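Local atomic coordinates of sulfotransferase (Alicyclobacillus acidocaldarius subsp. acidocaldarius, PDB entry 3RNL), a protein that probably works as a sulfotransferase, moving a sulfuryl group from a nucleotide donor to an acceptor molecule, and binds magnesium ions. Residues A[16-21]-A[127-132]; A[52-55]-A[61-64]; A[57-62]-A[133-138]; A[118-123]-A[277-282]; A[138-143]-A[159-164]. One frame throughout, in Å; residues are numbered along the deposited sequence. Where two conformers were deposited one is given.

Interaction 1: A[16-21]-A[127-132]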
# COMPACT_ATOMS: atom_id res chain seq x y z
N ALA A 16 -1.39 -1.26 1.61
CA ALA A 16 -1.05 -0.03 2.30
C ALA A 16 0.44 -0.02 2.63
O ALA A 16 1.12 -1.04 2.50
CB ALA A 16 -1.87 0.08 3.59
N ALA A 17 0.93 1.10 3.16
CA ALA A 17 2.36 1.23 3.48
C ALA A 17 2.68 0.40 4.72
O ALA A 17 1.90 0.39 5.67
CB ALA A 17 2.71 2.71 3.71
N LYS A 18 3.85 -0.25 4.72
CA LYS A 18 4.31 -1.13 5.81
C LYS A 18 3.42 -2.36 6.02
O LYS A 18 3.33 -2.90 7.13
CB LYS A 18 4.51 -0.35 7.13
CG LYS A 18 5.35 0.93 7.00
CD LYS A 18 6.66 0.67 6.25
CE LYS A 18 7.57 -0.31 6.97
NZ LYS A 18 8.83 -0.56 6.18
N CYS A 19 2.71 -2.73 4.96
CA CYS A 19 1.90 -3.95 4.90
C CYS A 19 2.48 -5.17 4.17
O CYS A 19 1.76 -6.13 3.90
CB CYS A 19 0.47 -3.65 4.46
SG CYS A 19 -0.32 -2.55 5.70
N GLY A 20 3.74 -5.09 3.75
CA GLY A 20 4.39 -6.24 3.14
C GLY A 20 4.27 -6.33 1.63
O GLY A 20 4.58 -7.37 1.04
N THR A 21 3.81 -5.26 0.99
CA THR A 21 3.67 -5.28 -0.46
C THR A 21 5.01 -5.42 -1.17
O THR A 21 5.06 -5.85 -2.32
CB THR A 21 2.94 -4.05 -1.02
OG1 THR A 21 3.68 -2.87 -0.69
CG2 THR A 21 1.53 -3.96 -0.44
N TYR A 127 6.95 3.54 12.35
CA TYR A 127 7.82 4.15 13.35
C TYR A 127 9.23 3.53 13.29
O TYR A 127 10.23 4.25 13.21
CB TYR A 127 7.24 3.98 14.75
CG TYR A 127 8.21 4.38 15.84
CD1 TYR A 127 8.53 5.71 16.06
CD2 TYR A 127 8.81 3.42 16.64
CE1 TYR A 127 9.44 6.08 17.06
CE2 TYR A 127 9.72 3.78 17.64
CZ TYR A 127 10.02 5.11 17.84
OH TYR A 127 10.93 5.47 18.82
N MSE A 128 9.29 2.20 13.33
CA MSE A 128 10.58 1.51 13.30
C MSE A 128 11.37 1.85 12.04
O MSE A 128 12.60 1.98 12.08
CB MSE A 128 10.39 -0.00 13.42
CG MSE A 128 9.88 -0.43 14.79
SE MSE A 128 9.94 -2.37 15.06
CE MSE A 128 8.34 -2.85 14.04
N HIS A 129 10.66 2.00 10.93
CA HIS A 129 11.27 2.37 9.65
C HIS A 129 11.91 3.76 9.76
O HIS A 129 13.07 3.95 9.38
CB HIS A 129 10.21 2.34 8.55
CG HIS A 129 10.69 2.78 7.20
ND1 HIS A 129 10.22 2.22 6.03
CD2 HIS A 129 11.55 3.76 6.82
CE1 HIS A 129 10.79 2.81 4.99
NE2 HIS A 129 11.60 3.75 5.44
N LEU A 130 11.15 4.71 10.30
CA LEU A 130 11.65 6.08 10.47
C LEU A 130 12.84 6.14 11.43
O LEU A 130 13.77 6.91 11.21
CB LEU A 130 10.52 7.01 10.96
CG LEU A 130 9.40 7.23 9.93
CD1 LEU A 130 8.13 7.76 10.62
CD2 LEU A 130 9.89 8.18 8.85
N VAL A 131 12.81 5.32 12.48
CA VAL A 131 13.93 5.28 13.42
C VAL A 131 15.17 4.66 12.77
O VAL A 131 16.28 5.17 12.93
CB VAL A 131 13.58 4.48 14.70
CG1 VAL A 131 14.83 4.20 15.54
CG2 VAL A 131 12.53 5.22 15.52
N ARG A 132 14.98 3.56 12.05
CA ARG A 132 16.11 2.87 11.43
C ARG A 132 16.83 3.77 10.44
O ARG A 132 18.05 3.72 10.30
CB ARG A 132 15.63 1.59 10.73
CG ARG A 132 16.69 0.89 9.90
CD ARG A 132 16.26 -0.52 9.52
NE ARG A 132 14.80 -0.66 9.41
CZ ARG A 132 14.03 -1.13 10.39
NH1 ARG A 132 12.71 -1.23 10.21
NH2 ARG A 132 14.56 -1.51 11.55
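Lys18 brings its ammonium nitrogen to the edge of the His129 ring, joining loop 16-21 to the helical segment 127-132, and this pair carries essentially the whole contact. The two side chains cross at about a right angle. The lysine does not run out straight: CG sits beside the backbone N (chi1 -50°), and the chain then bends twice more, at chi2 and chi3, before CE and NZ straighten out toward the ring. That curl lets NZ come in at the imidazole edge. Lys18 NZ donates to His129 ND1 at 3.1 Å, only 15° out of the ring plane, and Lys18 CE follows in the same plane, 3.8 Å from ND1. His129 offers this edge because its ring swings away from the backbone N (chi1 176°). The lysine side chain also touches Arg122, Ser125 and Ala126 of helix 119-132. The loop 16-21 follows strand 11-13 and leads into helix 21-29, with Gly20 at the N-cap. Its position and its Ala-Ala-Lys-Cys-Gly-Thr sequence fit the 5'-phosphosulfate-binding loop of sulfotransferases, the counterpart of the P-loop. Arg132 NH1 lies 5.6 Å from Lys18 NZ, a like charge that is near but not in contact. With ND1 accepting from Lys18, the His129 ring is probably neutral, its proton on NE2.

Interaction 2: A[52-55]-A[61-64]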
# COMPACT_ATOMS: atom_id res chain seq x y z
N GLU A 52 2.35 20.95 -1.72
CA GLU A 52 3.35 21.54 -2.61
C GLU A 52 4.70 20.87 -2.44
O GLU A 52 5.42 20.63 -3.40
CB GLU A 52 3.48 23.04 -2.39
CG GLU A 52 4.45 23.69 -3.37
CD GLU A 52 4.61 25.18 -3.14
OE1 GLU A 52 4.27 25.66 -2.03
OE2 GLU A 52 5.09 25.87 -4.07
N ARG A 53 5.08 20.62 -1.19
CA ARG A 53 6.26 19.81 -0.93
C ARG A 53 6.19 19.16 0.45
O ARG A 53 5.55 19.69 1.38
CB ARG A 53 7.56 20.62 -1.11
CG ARG A 53 7.95 21.47 0.07
CD ARG A 53 9.31 22.17 -0.14
NE ARG A 53 10.44 21.24 -0.13
CZ ARG A 53 11.15 20.94 0.95
NH1 ARG A 53 10.85 21.49 2.13
NH2 ARG A 53 12.17 20.09 0.86
N PHE A 54 6.85 18.02 0.60
CA PHE A 54 6.90 17.33 1.89
C PHE A 54 8.07 17.90 2.67
O PHE A 54 9.17 18.07 2.13
CB PHE A 54 7.07 15.82 1.70
CG PHE A 54 5.93 15.18 0.97
CD1 PHE A 54 4.69 15.05 1.60
CD2 PHE A 54 6.08 14.73 -0.33
CE1 PHE A 54 3.61 14.45 0.94
CE2 PHE A 54 5.01 14.13 -1.01
CZ PHE A 54 3.78 13.99 -0.37
N THR A 55 7.79 18.29 3.90
CA THR A 55 8.73 19.01 4.75
C THR A 55 9.48 18.26 5.86
O THR A 55 10.27 18.87 6.58
CB THR A 55 8.02 20.18 5.38
OG1 THR A 55 7.07 19.68 6.32
CG2 THR A 55 7.28 20.95 4.29
N GLY A 61 12.80 11.93 -0.78
CA GLY A 61 12.42 10.91 -1.75
C GLY A 61 11.02 11.08 -2.32
O GLY A 61 10.78 10.89 -3.51
N MSE A 62 10.06 11.44 -1.47
CA MSE A 62 8.71 11.61 -1.98
C MSE A 62 8.60 12.90 -2.79
O MSE A 62 7.71 13.02 -3.62
CB MSE A 62 7.67 11.56 -0.84
CG MSE A 62 7.44 10.15 -0.31
SE MSE A 62 6.39 9.05 -1.56
CE MSE A 62 4.67 9.86 -1.24
N ASN A 63 9.48 13.86 -2.55
CA ASN A 63 9.52 15.02 -3.42
C ASN A 63 10.23 14.74 -4.74
O ASN A 63 9.77 15.13 -5.81
CB ASN A 63 10.26 16.18 -2.74
CG ASN A 63 9.50 16.76 -1.56
OD1 ASN A 63 8.27 16.84 -1.58
ND2 ASN A 63 10.23 17.15 -0.52
N LEU A 64 11.42 14.17 -4.61
CA LEU A 64 12.39 13.97 -5.69
C LEU A 64 12.31 12.72 -6.56
O LEU A 64 12.76 12.76 -7.72
CB LEU A 64 13.81 14.16 -5.16
CG LEU A 64 14.02 15.51 -4.47
CD1 LEU A 64 15.45 15.63 -3.94
CD2 LEU A 64 13.71 16.64 -5.44
O HOH W 1 6.53 17.33 -3.62
O HOH W 2 13.22 17.87 -1.31
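Asn63 OD1 is gripped from two directions: the backbone N of Phe54 donates to it at 2.9 Å in an almost straight bond (176°), and water 1 sits 2.7 Å away. The Phe54 N-H comes in the carbonyl plane, on a lone pair. At the other end of the same amide, Asn63 ND2 donates a hydrogen bond to Phe54 O at 3.0 Å, again in plane and on a lone pair. One side-chain amide thus answers both the N-H and the C=O of a single residue, much as a neighbouring strand would pair with it. This ties the loop that follows strand 34-35 to the short helix 60-64, into which it runs a few residues later. Asn63 reaches across because CG lies beside its backbone N (chi1 -69°), which swings the amide out from the helix. The Phe54 ring is turned only 20° from the amide plane, and its CD2 lies 3.3 Å from Asn63 OD1; the same CD2 packs on Met62 CB at 3.6 Å. Phe50 meets the Phe54 ring edge-to-face. With a leucine in place of Asn63, the N-H and C=O of Phe54 would probably lose both of these partners, and the loop its polar tie to the helix. Farther out, water 2 accepts from Asn63 ND2 at 3.2 Å and from Arg53 NH2 at 3.3 Å, so the arginine is linked to the amide through solvent.

Interaction 3: A[57-62]-A[133-138]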
# COMPACT_ATOMS: atom_id res chain seq x y z
N PRO A 57 11.93 15.45 7.99
CA PRO A 57 13.31 14.95 7.85
C PRO A 57 13.36 13.68 7.01
O PRO A 57 12.63 12.73 7.28
CB PRO A 57 13.76 14.69 9.29
CG PRO A 57 12.56 14.76 10.13
CD PRO A 57 11.49 15.51 9.39
N GLY A 58 14.22 13.66 6.00
CA GLY A 58 14.33 12.53 5.10
C GLY A 58 13.17 12.35 4.12
O GLY A 58 13.07 11.30 3.48
N ASP A 59 12.31 13.36 3.98
CA ASP A 59 11.13 13.25 3.10
C ASP A 59 11.49 13.51 1.63
O ASP A 59 10.62 13.43 0.75
CB ASP A 59 10.05 14.27 3.49
CG ASP A 59 9.29 13.88 4.74
OD1 ASP A 59 9.73 12.96 5.47
OD2 ASP A 59 8.25 14.53 5.00
N GLU A 60 12.76 13.81 1.38
CA GLU A 60 13.22 14.19 0.04
C GLU A 60 12.78 13.23 -1.07
O GLU A 60 12.42 13.66 -2.17
CB GLU A 60 14.74 14.37 0.03
CG GLU A 60 15.25 15.62 0.77
CD GLU A 60 15.29 15.47 2.29
OE1 GLU A 60 15.53 16.48 2.98
OE2 GLU A 60 15.08 14.35 2.79
N GLY A 61 12.80 11.93 -0.78
CA GLY A 61 12.42 10.91 -1.75
C GLY A 61 11.02 11.08 -2.32
O GLY A 61 10.78 10.89 -3.51
N MSE A 62 10.06 11.44 -1.47
CA MSE A 62 8.71 11.61 -1.98
C MSE A 62 8.60 12.90 -2.79
O MSE A 62 7.71 13.02 -3.62
CB MSE A 62 7.67 11.56 -0.84
CG MSE A 62 7.44 10.15 -0.31
SE MSE A 62 6.39 9.05 -1.56
CE MSE A 62 4.67 9.86 -1.24
N ASP A 133 16.07 4.63 9.78
CA ASP A 133 16.61 5.53 8.78
C ASP A 133 17.10 6.86 9.37
O ASP A 133 17.49 7.77 8.63
CB ASP A 133 15.61 5.73 7.65
CG ASP A 133 15.51 4.49 6.78
OD1 ASP A 133 16.39 3.60 6.89
OD2 ASP A 133 14.55 4.38 5.99
N GLU A 134 17.05 6.96 10.70
CA GLU A 134 17.56 8.10 11.45
C GLU A 134 16.77 9.38 11.17
O GLU A 134 17.29 10.49 11.29
CB GLU A 134 19.06 8.29 11.21
CG GLU A 134 19.85 7.04 11.57
CD GLU A 134 21.34 7.29 11.68
OE1 GLU A 134 22.00 7.49 10.64
OE2 GLU A 134 21.85 7.29 12.82
N ARG A 135 15.52 9.22 10.75
CA ARG A 135 14.60 10.34 10.59
C ARG A 135 13.89 10.74 11.88
O ARG A 135 13.62 11.91 12.11
CB ARG A 135 13.62 10.01 9.46
CG ARG A 135 14.35 9.80 8.15
CD ARG A 135 13.51 9.12 7.09
NE ARG A 135 12.40 9.94 6.63
CZ ARG A 135 11.48 9.51 5.76
NH1 ARG A 135 11.56 8.29 5.26
NH2 ARG A 135 10.49 10.32 5.39
N GLU A 136 13.56 9.74 12.69
CA GLU A 136 12.86 9.95 13.96
C GLU A 136 13.76 9.53 15.13
O GLU A 136 14.29 8.42 15.13
CB GLU A 136 11.58 9.12 13.99
CG GLU A 136 10.81 9.21 15.31
CD GLU A 136 10.41 10.64 15.66
OE1 GLU A 136 11.28 11.43 16.08
OE2 GLU A 136 9.22 10.98 15.51
N THR A 137 14.05 10.46 16.04
CA THR A 137 14.76 10.10 17.26
C THR A 137 13.89 9.98 18.52
O THR A 137 14.37 9.56 19.57
CB THR A 137 15.86 11.13 17.56
OG1 THR A 137 15.27 12.43 17.62
CG2 THR A 137 16.91 11.10 16.45
N LEU A 138 12.62 10.36 18.41
CA LEU A 138 11.69 10.34 19.55
C LEU A 138 11.19 8.93 19.85
O LEU A 138 11.27 8.04 19.00
CB LEU A 138 10.49 11.27 19.31
CG LEU A 138 10.81 12.75 19.10
CD1 LEU A 138 9.57 13.49 18.63
CD2 LEU A 138 11.37 13.38 20.36
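Helix 119-132 ends in a Schellman motif, with Glu134 at positive phi, and the next residue, Arg135, throws its side chain across to the turn that leads into helix 60-64. The guanidinium is held on several sides by that turn. Arg135 NE donates to Pro57 O at 2.9 Å (162°), on a lone pair of the carbonyl and close to the guanidinium plane. Arg135 NH2 makes a salt bridge to Asp59 OD1 at 2.7 Å, in a more bent bond, with the carboxylate standing nearly upright to the guanidinium. Gly58 O lies over the centre of one face, 3.2 Å above the plane, where it touches but does not bond. A bend at chi3 (67°) helps bring the guanidinium face under this carbonyl. Glu156 forms a second salt bridge with Arg135 NH2, while Trp159 NE1 shares Asp59 OD1, so both ends of the salt bridge have further partners. A leucine in place of Arg135 would probably leave Pro57 O without its donor and Asp59 without its countercharge. Gly58 has positive phi, and a CB there would also run into Arg135 NE. At the start of the turn, Pro57 CG rests 3.6 Å from Arg135 O.

Interaction 4: A[118-123]-A[277-282]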
# COMPACT_ATOMS: atom_id res chain seq x y z
N ASN A 118 -2.90 -5.34 10.54
CA ASN A 118 -3.51 -4.74 11.74
C ASN A 118 -2.90 -3.34 11.86
O ASN A 118 -1.68 -3.19 11.92
CB ASN A 118 -3.11 -5.59 12.95
CG ASN A 118 -3.58 -5.01 14.28
OD1 ASN A 118 -3.94 -3.84 14.39
ND2 ASN A 118 -3.56 -5.86 15.32
N PRO A 119 -3.75 -2.30 11.89
CA PRO A 119 -3.22 -0.94 11.80
C PRO A 119 -2.40 -0.53 13.03
O PRO A 119 -1.64 0.43 12.95
CB PRO A 119 -4.48 -0.06 11.69
CG PRO A 119 -5.61 -0.93 12.22
CD PRO A 119 -5.22 -2.33 11.78
N VAL A 120 -2.58 -1.23 14.14
CA VAL A 120 -1.73 -0.99 15.31
C VAL A 120 -0.28 -1.40 14.99
O VAL A 120 0.67 -0.65 15.24
CB VAL A 120 -2.23 -1.76 16.53
CG1 VAL A 120 -1.31 -1.49 17.73
CG2 VAL A 120 -3.66 -1.34 16.87
N ASP A 121 -0.12 -2.60 14.44
CA ASP A 121 1.20 -3.10 14.05
C ASP A 121 1.79 -2.30 12.90
O ASP A 121 3.00 -2.09 12.84
CB ASP A 121 1.13 -4.58 13.66
CG ASP A 121 0.78 -5.46 14.85
OD1 ASP A 121 1.50 -5.40 15.86
OD2 ASP A 121 -0.22 -6.21 14.79
N ARG A 122 0.93 -1.88 11.98
CA ARG A 122 1.38 -1.08 10.83
C ARG A 122 1.99 0.23 11.31
O ARG A 122 3.04 0.68 10.81
CB ARG A 122 0.21 -0.77 9.89
CG ARG A 122 0.66 -0.19 8.53
CD ARG A 122 -0.36 0.80 7.96
NE ARG A 122 -0.31 2.04 8.74
CZ ARG A 122 0.62 2.97 8.59
NH1 ARG A 122 1.59 2.81 7.67
NH2 ARG A 122 0.61 4.06 9.35
N ALA A 123 1.33 0.87 12.28
CA ALA A 123 1.84 2.14 12.81
C ALA A 123 3.23 1.93 13.41
O ALA A 123 4.15 2.72 13.18
CB ALA A 123 0.88 2.70 13.87
N GLU A 277 -3.22 -1.17 23.66
CA GLU A 277 -4.64 -1.20 24.02
C GLU A 277 -5.35 0.03 23.46
O GLU A 277 -6.42 -0.08 22.85
CB GLU A 277 -4.82 -1.26 25.54
CG GLU A 277 -4.23 -2.49 26.19
CD GLU A 277 -5.03 -3.75 25.91
OE1 GLU A 277 -6.10 -3.66 25.26
OE2 GLU A 277 -4.60 -4.83 26.35
N GLU A 278 -4.76 1.20 23.66
CA GLU A 278 -5.40 2.45 23.23
C GLU A 278 -5.52 2.55 21.71
O GLU A 278 -6.54 3.01 21.21
CB GLU A 278 -4.64 3.66 23.76
CG GLU A 278 -5.49 4.92 23.84
CD GLU A 278 -4.82 6.00 24.68
OE1 GLU A 278 -3.57 6.05 24.69
OE2 GLU A 278 -5.54 6.80 25.32
N LEU A 279 -4.49 2.13 20.99
CA LEU A 279 -4.54 2.18 19.53
C LEU A 279 -5.53 1.16 18.98
O LEU A 279 -6.25 1.45 18.02
CB LEU A 279 -3.16 1.96 18.90
CG LEU A 279 -2.20 3.15 19.01
CD1 LEU A 279 -0.82 2.78 18.45
CD2 LEU A 279 -2.76 4.38 18.30
N THR A 280 -5.60 -0.01 19.60
CA THR A 280 -6.59 -1.00 19.17
C THR A 280 -8.00 -0.40 19.27
O THR A 280 -8.82 -0.51 18.35
CB THR A 280 -6.48 -2.32 19.95
OG1 THR A 280 -5.16 -2.87 19.76
CG2 THR A 280 -7.51 -3.33 19.47
N ALA A 281 -8.28 0.27 20.38
CA ALA A 281 -9.59 0.90 20.56
C ALA A 281 -9.81 2.03 19.55
O ALA A 281 -10.92 2.23 19.04
CB ALA A 281 -9.75 1.42 22.00
N PHE A 282 -8.74 2.77 19.27
CA PHE A 282 -8.84 3.88 18.32
C PHE A 282 -9.32 3.42 16.94
O PHE A 282 -10.20 4.05 16.33
CB PHE A 282 -7.50 4.61 18.16
CG PHE A 282 -7.51 5.63 17.05
CD1 PHE A 282 -8.08 6.88 17.24
CD2 PHE A 282 -7.00 5.31 15.79
CE1 PHE A 282 -8.11 7.81 16.21
CE2 PHE A 282 -7.03 6.23 14.75
CZ PHE A 282 -7.59 7.48 14.97
O HOH W 3 -4.40 -5.13 18.16
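Val120 faces Leu279 and Thr280 of helix 273-294, and its side chain does nearly all the touching. CB points toward the other helix and splits the contact in two. Val120 CG1, set opposite the backbone N (chi1 179°), comes nearest to Leu279 CB, 4.1 Å away. Val120 CG2 goes deeper: it has Leu279 CB at 3.9 Å, the Leu279 carbonyl carbon at 3.8 Å, and both the backbone N and OG1 of Thr280 at 3.6 Å. The methyl thus settles against the backbone of the facing helix, and the Leu279 side chain runs obliquely past the valine. Thr280 OG1 is not left to this apolar neighbour; it bonds to Arg276 O in its own helix and accepts a hydrogen bond from water 3 at 2.9 Å. That water in turn accepts from Asn118 ND2, the N-cap residue, whose OD1 receives Val120 N at 3.0 Å from above the carbonyl plane. Asp121 adds a salt bridge to Arg276. Helix 119-132, which follows strand 111-116, is covered here by helix 273-294. Phe283 of that helix and Met271 of the loop before it also touch Val120, while Leu279 carries the packing on to Phe140 and Leu144 of helix 140-145.

Interaction 5: A[138-143]-A[159-164]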
# COMPACT_ATOMS: atom_id res chain seq x y z
N LEU A 138 12.62 10.36 18.41
CA LEU A 138 11.69 10.34 19.55
C LEU A 138 11.19 8.93 19.85
O LEU A 138 11.27 8.04 19.00
CB LEU A 138 10.49 11.27 19.31
CG LEU A 138 10.81 12.75 19.10
CD1 LEU A 138 9.57 13.49 18.63
CD2 LEU A 138 11.37 13.38 20.36
N SER A 139 10.66 8.73 21.05
CA SER A 139 9.96 7.50 21.37
C SER A 139 8.70 7.40 20.51
O SER A 139 8.22 8.39 19.95
CB SER A 139 9.54 7.49 22.84
OG SER A 139 8.55 8.47 23.08
N PHE A 140 8.18 6.18 20.36
CA PHE A 140 6.95 5.99 19.59
C PHE A 140 5.83 6.79 20.24
O PHE A 140 5.00 7.39 19.55
CB PHE A 140 6.61 4.49 19.56
CG PHE A 140 5.34 4.16 18.81
CD1 PHE A 140 5.16 4.58 17.50
CD2 PHE A 140 4.36 3.39 19.42
CE1 PHE A 140 3.98 4.25 16.80
CE2 PHE A 140 3.19 3.07 18.72
CZ PHE A 140 3.01 3.48 17.42
N ARG A 141 5.81 6.82 21.57
CA ARG A 141 4.75 7.55 22.27
C ARG A 141 4.74 9.03 21.87
O ARG A 141 3.68 9.60 21.59
CB ARG A 141 4.92 7.42 23.79
CG ARG A 141 3.72 7.92 24.56
CD ARG A 141 3.98 7.89 26.07
NE ARG A 141 4.19 6.55 26.63
CZ ARG A 141 3.21 5.67 26.87
NH1 ARG A 141 1.96 5.96 26.55
NH2 ARG A 141 3.49 4.49 27.43
N GLU A 142 5.92 9.64 21.87
CA GLU A 142 6.08 11.04 21.47
C GLU A 142 5.81 11.24 19.99
O GLU A 142 5.23 12.25 19.58
CB GLU A 142 7.50 11.52 21.77
CG GLU A 142 7.84 11.59 23.25
CD GLU A 142 9.31 11.92 23.48
OE1 GLU A 142 10.17 11.05 23.23
OE2 GLU A 142 9.60 13.06 23.90
N SER A 143 6.24 10.28 19.18
CA SER A 143 6.07 10.36 17.72
C SER A 143 4.57 10.33 17.36
O SER A 143 4.11 11.08 16.49
CB SER A 143 6.84 9.23 17.03
OG SER A 143 7.08 9.50 15.64
N TRP A 159 4.79 9.26 8.10
CA TRP A 159 4.66 9.77 9.46
C TRP A 159 3.23 9.70 10.00
O TRP A 159 3.03 9.94 11.19
CB TRP A 159 5.13 11.22 9.55
CG TRP A 159 6.55 11.50 9.14
CD1 TRP A 159 6.99 11.82 7.88
CD2 TRP A 159 7.69 11.57 10.00
NE1 TRP A 159 8.35 12.06 7.91
CE2 TRP A 159 8.80 11.91 9.19
CE3 TRP A 159 7.89 11.38 11.37
CZ2 TRP A 159 10.09 12.06 9.71
CZ3 TRP A 159 9.18 11.53 11.89
CH2 TRP A 159 10.26 11.86 11.06
N TYR A 160 2.23 9.38 9.17
CA TYR A 160 0.90 9.56 9.74
C TYR A 160 0.47 8.18 10.21
O TYR A 160 -0.23 7.45 9.50
CB TYR A 160 -0.08 9.96 8.62
CG TYR A 160 0.22 11.22 7.80
CD1 TYR A 160 1.25 12.09 8.14
CD2 TYR A 160 -0.54 11.51 6.67
CE1 TYR A 160 1.51 13.23 7.36
CE2 TYR A 160 -0.29 12.63 5.90
CZ TYR A 160 0.73 13.48 6.24
OH TYR A 160 0.95 14.59 5.43
N TYR A 161 0.67 7.94 11.49
CA TYR A 161 0.54 6.60 12.02
C TYR A 161 -0.92 6.21 11.99
O TYR A 161 -1.26 5.10 11.57
CB TYR A 161 1.04 6.57 13.46
CG TYR A 161 2.51 6.84 13.55
CD1 TYR A 161 3.43 6.02 12.91
CD2 TYR A 161 2.99 7.92 14.29
CE1 TYR A 161 4.79 6.28 12.99
CE2 TYR A 161 4.34 8.18 14.38
CZ TYR A 161 5.24 7.35 13.73
OH TYR A 161 6.59 7.61 13.83
N ARG A 162 -1.76 7.11 12.47
CA ARG A 162 -3.20 6.86 12.52
C ARG A 162 -3.88 7.03 11.16
O ARG A 162 -4.65 6.17 10.74
CB ARG A 162 -3.87 7.78 13.56
CG ARG A 162 -3.61 7.40 15.02
CD ARG A 162 -4.14 8.50 15.97
NE ARG A 162 -4.51 7.96 17.29
CZ ARG A 162 -3.72 7.98 18.36
NH1 ARG A 162 -2.50 8.49 18.27
NH2 ARG A 162 -4.14 7.47 19.51
N ALA A 163 -3.59 8.13 10.46
CA ALA A 163 -4.38 8.45 9.28
C ALA A 163 -4.25 7.36 8.21
O ALA A 163 -5.23 6.99 7.55
CB ALA A 163 -3.97 9.81 8.70
N VAL A 164 -3.04 6.84 8.05
CA VAL A 164 -2.79 5.85 7.00
C VAL A 164 -3.43 4.49 7.34
O VAL A 164 -3.75 3.70 6.45
CB VAL A 164 -1.27 5.74 6.72
CG1 VAL A 164 -0.93 4.49 5.92
CG2 VAL A 164 -0.81 7.01 5.99
O HOH W 4 3.83 11.48 13.46
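Two aromatic rings and a pair of hydroxyls join helix 140-145 to the segment 159-164. The stacking is T-shaped: Phe140 turns its edge to the face of Tyr161, centroids 5.5 Å apart and planes at 76°. The Phe140 atom CE1 stands 4.2 Å above the centre of the Tyr161 ring. The opposite face of that ring carries Trp159 O, so the ring lies between an aromatic edge on one face and a carbonyl near the rim of the other. Among the polar contacts, Tyr161 OH donates to Ser143 OG at 2.7 Å, with OG near the ring plane. The serine reaches out because OG lies opposite the backbone N (chi1 -161°). OG is a crowded acceptor and donor, bonded also to Glu136 OE2 and Arg150 NH1, which satisfies this buried hydroxyl and fixes its rotation. Water 4 then bridges the backbones, donating to Trp159 O at 2.9 Å and to Ser143 O at 3.1 Å. Within the first segment, Glu142 N bonds to Ser139 OG at 3.1 Å and Ser139 N to Glu142 OE1 at 3.2 Å. This reciprocal pair is a capping box, the classic N-terminal closure of an alpha-helix, here starting helix 140-145.

Helix 119-132 runs through the set: interaction 4 uses its first turn, interaction 1 its last, and interaction 3 the loop that leaves it. That loop leads into helix 140-145 and so to interaction 5, whose centre is about 11 Å from that of interaction 4. Interaction 2, its centre about 27 Å from that of interaction 4, shares helix 60-64 with interaction 3. Along the chain, interaction 2 is nested inside the loop closed by interaction 1, and interaction 5 inside that closed by interaction 4. Interaction 1 joins helix 119-132 to the loop after strand 11-13, where the donor nucleotide probably binds; interactions 3 and 4 link the helix and its exit loop to helices 60-64 and 273-294.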